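Local coordinates for protein TetR/AcrR family transcriptional regulator (Bradyrhizobium diazoefficiens, PDB 6G8G) that binds the flavonoid genistein and, as a TetR-family repressor, probably releases its DNA operator in response, at residues Q32-E36 / Q37-A41; L130-L133 / F134-G138. All blocks are in the same frame, centred on the assembly; numbering follows the deposited sequence.

Interaction 1 of 2, residues Q32-E36 / Q37-A41; sequences QLFLE and QGFSA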
loop_
_atom_site.group_PDB
_atom_site.type_symbol
_atom_site.label_atom_id
_atom_site.label_comp_id
_atom_site.label_asym_id
_atom_site.label_seq_id
_atom_site.Cartn_x
_atom_site.Cartn_y
_atom_site.Cartn_z
ATOM N N GLN A 32 -24.386 3.775 0.167
ATOM C CA GLN A 32 -24.811 2.648 0.961
ATOM C C GLN A 32 -24.804 1.355 0.140
ATOM O O GLN A 32 -24.264 0.338 0.569
ATOM C CB GLN A 32 -26.204 2.908 1.497
ATOM C CG GLN A 32 -26.754 1.819 2.410
ATOM C CD GLN A 32 -25.985 1.585 3.693
ATOM O OE1 GLN A 32 -26.341 2.135 4.734
ATOM N NE2 GLN A 32 -24.967 0.707 3.653
ATOM N N LEU A 33 -25.400 1.377 -1.036
ATOM C CA LEU A 33 -25.464 0.169 -1.834
ATOM C C LEU A 33 -24.112 -0.279 -2.375
ATOM O O LEU A 33 -23.812 -1.472 -2.425
ATOM C CB LEU A 33 -26.442 0.343 -2.999
ATOM C CG LEU A 33 -27.918 0.356 -2.582
ATOM C CD1 LEU A 33 -28.818 0.813 -3.714
ATOM C CD2 LEU A 33 -28.338 -1.036 -2.134
ATOM N N PHE A 34 -23.294 0.672 -2.792
ATOM C CA PHE A 34 -22.007 0.326 -3.317
ATOM C C PHE A 34 -21.209 -0.392 -2.239
ATOM O O PHE A 34 -20.494 -1.354 -2.542
ATOM C CB PHE A 34 -21.244 1.559 -3.814
ATOM C CG PHE A 34 -21.843 2.206 -5.021
ATOM C CD1 PHE A 34 -22.659 1.513 -5.883
ATOM C CD2 PHE A 34 -21.572 3.512 -5.300
ATOM C CE1 PHE A 34 -23.233 2.140 -6.980
ATOM C CE2 PHE A 34 -22.144 4.139 -6.388
ATOM C CZ PHE A 34 -22.972 3.452 -7.234
ATOM N N LEU A 35 -21.313 0.046 -0.985
ATOM C CA LEU A 35 -20.517 -0.650 0.016
ATOM C C LEU A 35 -21.195 -1.917 0.498
ATOM O O LEU A 35 -20.492 -2.862 0.781
ATOM C CB LEU A 35 -19.853 0.189 1.113
ATOM C CG LEU A 35 -20.449 1.490 1.515
ATOM C CD1 LEU A 35 -21.729 1.225 2.266
ATOM C CD2 LEU A 35 -19.450 2.242 2.362
ATOM N N GLU A 36 -22.524 -1.990 0.509
ATOM C CA GLU A 36 -23.209 -3.279 0.784
ATOM C C GLU A 36 -22.865 -4.325 -0.280
ATOM O O GLU A 36 -22.356 -5.381 0.049
ATOM C CB GLU A 36 -24.743 -3.138 0.851
ATOM C CG GLU A 36 -25.338 -2.596 2.167
ATOM C CD GLU A 36 -26.845 -2.240 2.074
ATOM O OE1 GLU A 36 -27.293 -1.268 2.720
ATOM O OE2 GLU A 36 -27.594 -2.932 1.361
ATOM N N GLN A 37 -23.049 -3.973 -1.544
ATOM C CA GLN A 37 -23.079 -4.935 -2.647
ATOM C C GLN A 37 -21.972 -4.847 -3.692
ATOM O O GLN A 37 -21.860 -5.727 -4.531
ATOM C CB GLN A 37 -24.355 -4.711 -3.421
ATOM C CG GLN A 37 -25.596 -5.285 -2.803
ATOM C CD GLN A 37 -26.836 -4.609 -3.369
ATOM O OE1 GLN A 37 -26.768 -3.926 -4.389
ATOM N NE2 GLN A 37 -27.969 -4.781 -2.703
ATOM N N GLY A 38 -21.195 -3.777 -3.691
ATOM C CA GLY A 38 -20.264 -3.535 -4.785
ATOM C C GLY A 38 -20.869 -2.639 -5.855
ATOM O O GLY A 38 -22.085 -2.390 -5.909
ATOM N N PHE A 39 -19.995 -2.140 -6.713
ATOM C CA PHE A 39 -20.387 -1.194 -7.726
ATOM C C PHE A 39 -21.193 -1.874 -8.841
ATOM O O PHE A 39 -22.343 -1.474 -9.124
ATOM C CB PHE A 39 -19.149 -0.508 -8.295
ATOM C CG PHE A 39 -19.450 0.462 -9.403
ATOM C CD1 PHE A 39 -20.142 1.640 -9.147
ATOM C CD2 PHE A 39 -19.035 0.195 -10.702
ATOM C CE1 PHE A 39 -20.422 2.532 -10.159
ATOM C CE2 PHE A 39 -19.305 1.087 -11.714
ATOM C CZ PHE A 39 -20.001 2.261 -11.446
ATOM N N SER A 40 -20.610 -2.898 -9.458
ATOM C CA SER A 40 -21.305 -3.627 -10.537
ATOM C C SER A 40 -22.611 -4.324 -10.123
ATOM O O SER A 40 -23.571 -4.358 -10.867
ATOM C CB SER A 40 -20.376 -4.688 -11.110
ATOM O OG SER A 40 -19.339 -4.081 -11.841
ATOM N N ALA A 41 -22.643 -4.836 -8.913
ATOM C CA ALA A 41 -23.842 -5.451 -8.393
ATOM C C ALA A 41 -24.978 -4.457 -8.039
ATOM O O ALA A 41 -26.064 -4.870 -7.651
ATOM C CB ALA A 41 -23.476 -6.249 -7.158
#

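Interaction 2 of 2, residues L130-L133 / F134-G138; sequences LARL and FYESG. With NHE (2-[N-cyclohexylamino]ethane sulfonic acid), chain F.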
loop_
_atom_site.group_PDB
_atom_site.type_symbol
_atom_site.label_atom_id
_atom_site.label_comp_id
_atom_site.label_asym_id
_atom_site.label_seq_id
_atom_site.Cartn_x
_atom_site.Cartn_y
_atom_site.Cartn_z
ATOM N N LEU A 130 -12.495 5.484 -13.599
ATOM C CA LEU A 130 -12.818 5.805 -12.219
ATOM C C LEU A 130 -11.628 5.567 -11.282
ATOM O O LEU A 130 -11.403 6.300 -10.335
ATOM C CB LEU A 130 -13.973 4.956 -11.739
ATOM C CG LEU A 130 -15.325 5.197 -12.405
ATOM C CD1 LEU A 130 -16.321 4.124 -11.960
ATOM C CD2 LEU A 130 -15.818 6.573 -12.030
ATOM N N ALA A 131 -10.877 4.512 -11.516
ATOM C CA ALA A 131 -9.754 4.207 -10.647
ATOM C C ALA A 131 -8.738 5.345 -10.751
ATOM O O ALA A 131 -8.184 5.804 -9.765
ATOM C CB ALA A 131 -9.160 2.888 -11.058
ATOM N N ARG A 132 -8.515 5.842 -11.952
ATOM C CA ARG A 132 -7.566 6.949 -12.097
ATOM C C ARG A 132 -8.114 8.236 -11.554
ATOM O O ARG A 132 -7.392 9.060 -11.007
ATOM C CB ARG A 132 -7.172 7.150 -13.539
ATOM C CG ARG A 132 -6.051 8.152 -13.694
ATOM C CD ARG A 132 -5.233 7.858 -14.930
ATOM N NE ARG A 132 -4.244 6.791 -14.773
ATOM C CZ ARG A 132 -3.148 6.887 -14.021
ATOM N NH1 ARG A 132 -2.892 7.992 -13.304
ATOM N NH2 ARG A 132 -2.309 5.859 -13.963
ATOM N N LEU A 133 -9.409 8.417 -11.693
ATOM C CA LEU A 133 -10.037 9.599 -11.135
ATOM C C LEU A 133 -9.805 9.655 -9.613
ATOM O O LEU A 133 -9.539 10.710 -9.058
ATOM C CB LEU A 133 -11.539 9.606 -11.440
ATOM C CG LEU A 133 -12.276 10.797 -10.821
ATOM C CD1 LEU A 133 -11.761 12.105 -11.369
ATOM C CD2 LEU A 133 -13.764 10.683 -11.032
ATOM N N PHE A 134 -9.954 8.517 -8.957
ATOM C CA PHE A 134 -9.713 8.457 -7.542
ATOM C C PHE A 134 -8.254 8.777 -7.232
ATOM O O PHE A 134 -7.953 9.630 -6.390
ATOM C CB PHE A 134 -10.074 7.083 -6.970
ATOM C CG PHE A 134 -9.539 6.881 -5.589
ATOM C CD1 PHE A 134 -10.173 7.460 -4.498
ATOM C CD2 PHE A 134 -8.369 6.202 -5.391
ATOM C CE1 PHE A 134 -9.676 7.310 -3.234
ATOM C CE2 PHE A 134 -7.874 6.034 -4.119
ATOM C CZ PHE A 134 -8.526 6.589 -3.046
ATOM N N TYR A 135 -7.345 8.107 -7.930
ATOM C CA TYR A 135 -5.926 8.348 -7.719
ATOM C C TYR A 135 -5.556 9.828 -7.856
ATOM O O TYR A 135 -4.870 10.361 -6.992
ATOM C CB TYR A 135 -5.069 7.512 -8.659
ATOM C CG TYR A 135 -3.600 7.785 -8.459
ATOM C CD1 TYR A 135 -2.922 7.288 -7.356
ATOM C CD2 TYR A 135 -2.916 8.599 -9.338
ATOM C CE1 TYR A 135 -1.589 7.574 -7.154
ATOM C CE2 TYR A 135 -1.588 8.913 -9.154
ATOM C CZ TYR A 135 -0.925 8.399 -8.063
ATOM O OH TYR A 135 0.402 8.758 -7.929
ATOM N N GLU A 136 -6.026 10.484 -8.911
ATOM C CA GLU A 136 -5.642 11.880 -9.192
ATOM C C GLU A 136 -6.316 12.881 -8.285
ATOM O O GLU A 136 -5.776 13.956 -8.033
ATOM C CB GLU A 136 -5.891 12.254 -10.655
ATOM C CG GLU A 136 -5.086 11.378 -11.618
ATOM C CD GLU A 136 -4.933 11.928 -13.032
ATOM O OE1 GLU A 136 -5.804 12.735 -13.452
ATOM O OE2 GLU A 136 -3.939 11.532 -13.709
ATOM N N SER A 137 -7.466 12.519 -7.751
ATOM C CA SER A 137 -8.215 13.413 -6.856
ATOM C C SER A 137 -7.770 13.311 -5.413
ATOM O O SER A 137 -8.000 14.215 -4.640
ATOM C CB SER A 137 -9.696 13.054 -6.927
ATOM O OG SER A 137 -10.151 13.137 -8.259
ATOM N N GLY A 138 -7.209 12.167 -5.036
ATOM C CA GLY A 138 -6.792 11.923 -3.642
ATOM C C GLY A 138 -5.272 11.897 -3.467
ATOM O O GLY A 138 -4.627 12.921 -3.333
HETATM C "C3'" NHE F . 4.990 12.166 -8.514
HETATM C "C2'" NHE F . 3.785 11.227 -8.652
HETATM C "C1'" NHE F . 3.978 10.085 -9.648
HETATM C "C6'" NHE F . 5.362 9.441 -9.489
HETATM N N NHE F . 2.937 9.089 -9.423
HETATM C C1 NHE F . 2.731 7.948 -10.303
HETATM C C2 NHE F . 1.743 8.300 -11.422
HETATM S S NHE F . 1.379 7.028 -12.459
HETATM O O1 NHE F . -0.045 7.325 -13.202
HETATM O O2 NHE F . 2.377 6.905 -13.491
HETATM O O3 NHE F . 1.231 5.806 -11.721
HETATM C "C5'" NHE F . 6.524 10.440 -9.458
HETATM C "C4'" NHE F . 6.340 11.468 -8.353
#

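Interaction 1 of 2, residues Q32-E36 / Q37-A41
F34 and F39 meet in an edge-to-face (T-shaped) stack where helix 23-37 ends, the edge of F39 turned toward the face of F34. CD1 of F39 lies over that face near its rim, 3.8 Å from CE1 of F34. The ring centroids are 5.3 Å apart and the planes stand at 63°. F39 has CG anti to its own N (chi1 178°), which carries the ring back alongside F34. This is the buried, tightly packed part of the contact. An alanine in place of F34 would remove the ring and is likely to open a gap beside F39.

The backbone ends the helix with two bonds. Q37 N gives a straight bond to L33 O (2.8 Å). G38 N reaches F34 O at 2.8 Å, but from well above the carbonyl plane, as the chain turns off. G38 has positive phi, and a side chain there would press against the preceding carbonyl oxygen.

The other side is looser: Q37 and E36 are exposed to solvent, while L33 is partly covered. Q37 extends beside L33, and its NE2 lies 3.8 Å from CD2 of L33, a packing contact only. OE1 of Q37 makes a weak hydrogen bond to T42 OG1.

The turn lies in the TetR-family DNA-binding region, ahead of the helix-turn-helix helices 44-51 and 55-61. L33 and F34 pack on I47. The F34 ring also meets F69 of helix 65-82 edge-to-face. F39 packs on F69 and F127 and makes a cation-pi contact with K65, so the turn joins three helices to the segment before helix 128-137.

Interaction 2 of 2, residues L130-L133 / F134-G138
L130, A131 and R132 pair with F134, Y135 and E136 through successive i to i+4 backbone bonds of helix 128-137, with E136 N 2.9 Å from R132 O. L133 O, the next carbonyl, takes two donors from S137. OG bonds to it at 2.6 Å and N at 3.0 Å, from opposite faces of the carbonyl plane. OG lies anti to the carbonyl carbon of S137 (chi1 -57°), which folds the hydroxyl back against the helix.

R132 and E136 cross obliquely, with their charged planes 73° apart. OE2 of E136 lies at the outer side of NH1 of R132, 3.7 Å away, a long salt bridge. Sulfonate O1 of a bound NHE, probably from the crystallisation liquor, sits in the fork between NH1 and NH2, 2.8 Å from NH2 of R132; the NH1 bond is weak. NHE N donates to OH of Y135 at 3.0 Å. That hydroxyl also bonds E178 of the second subunit.

The helix lies in the AefR-like C-terminal region, and A131, F134 and Y135 pack on the second subunit. E136 is a distant partner of R132. In this crystal the sulfonate takes the closer bonds, and together they would probably offset the positive charge in part or whole.

The two contacts follow one another along the chain and neither nest nor cross. Interaction 1 comes first and closes the turn out of helix 23-37, before helix 44-51. The chain then runs through helix 65-82 and helix 114-121 before interaction 2, which closes no loop and lies within successive turns of helix 128-137. Their centres are about 19 Å apart, yet they touch: CZ of F39 is 4.2 Å from CD1 of L130. F69 of helix 65-82 packs against residues of both. This packing and the shared neighbour F69 join the TetR-family DNA-binding region to the AefR-like C-terminal region.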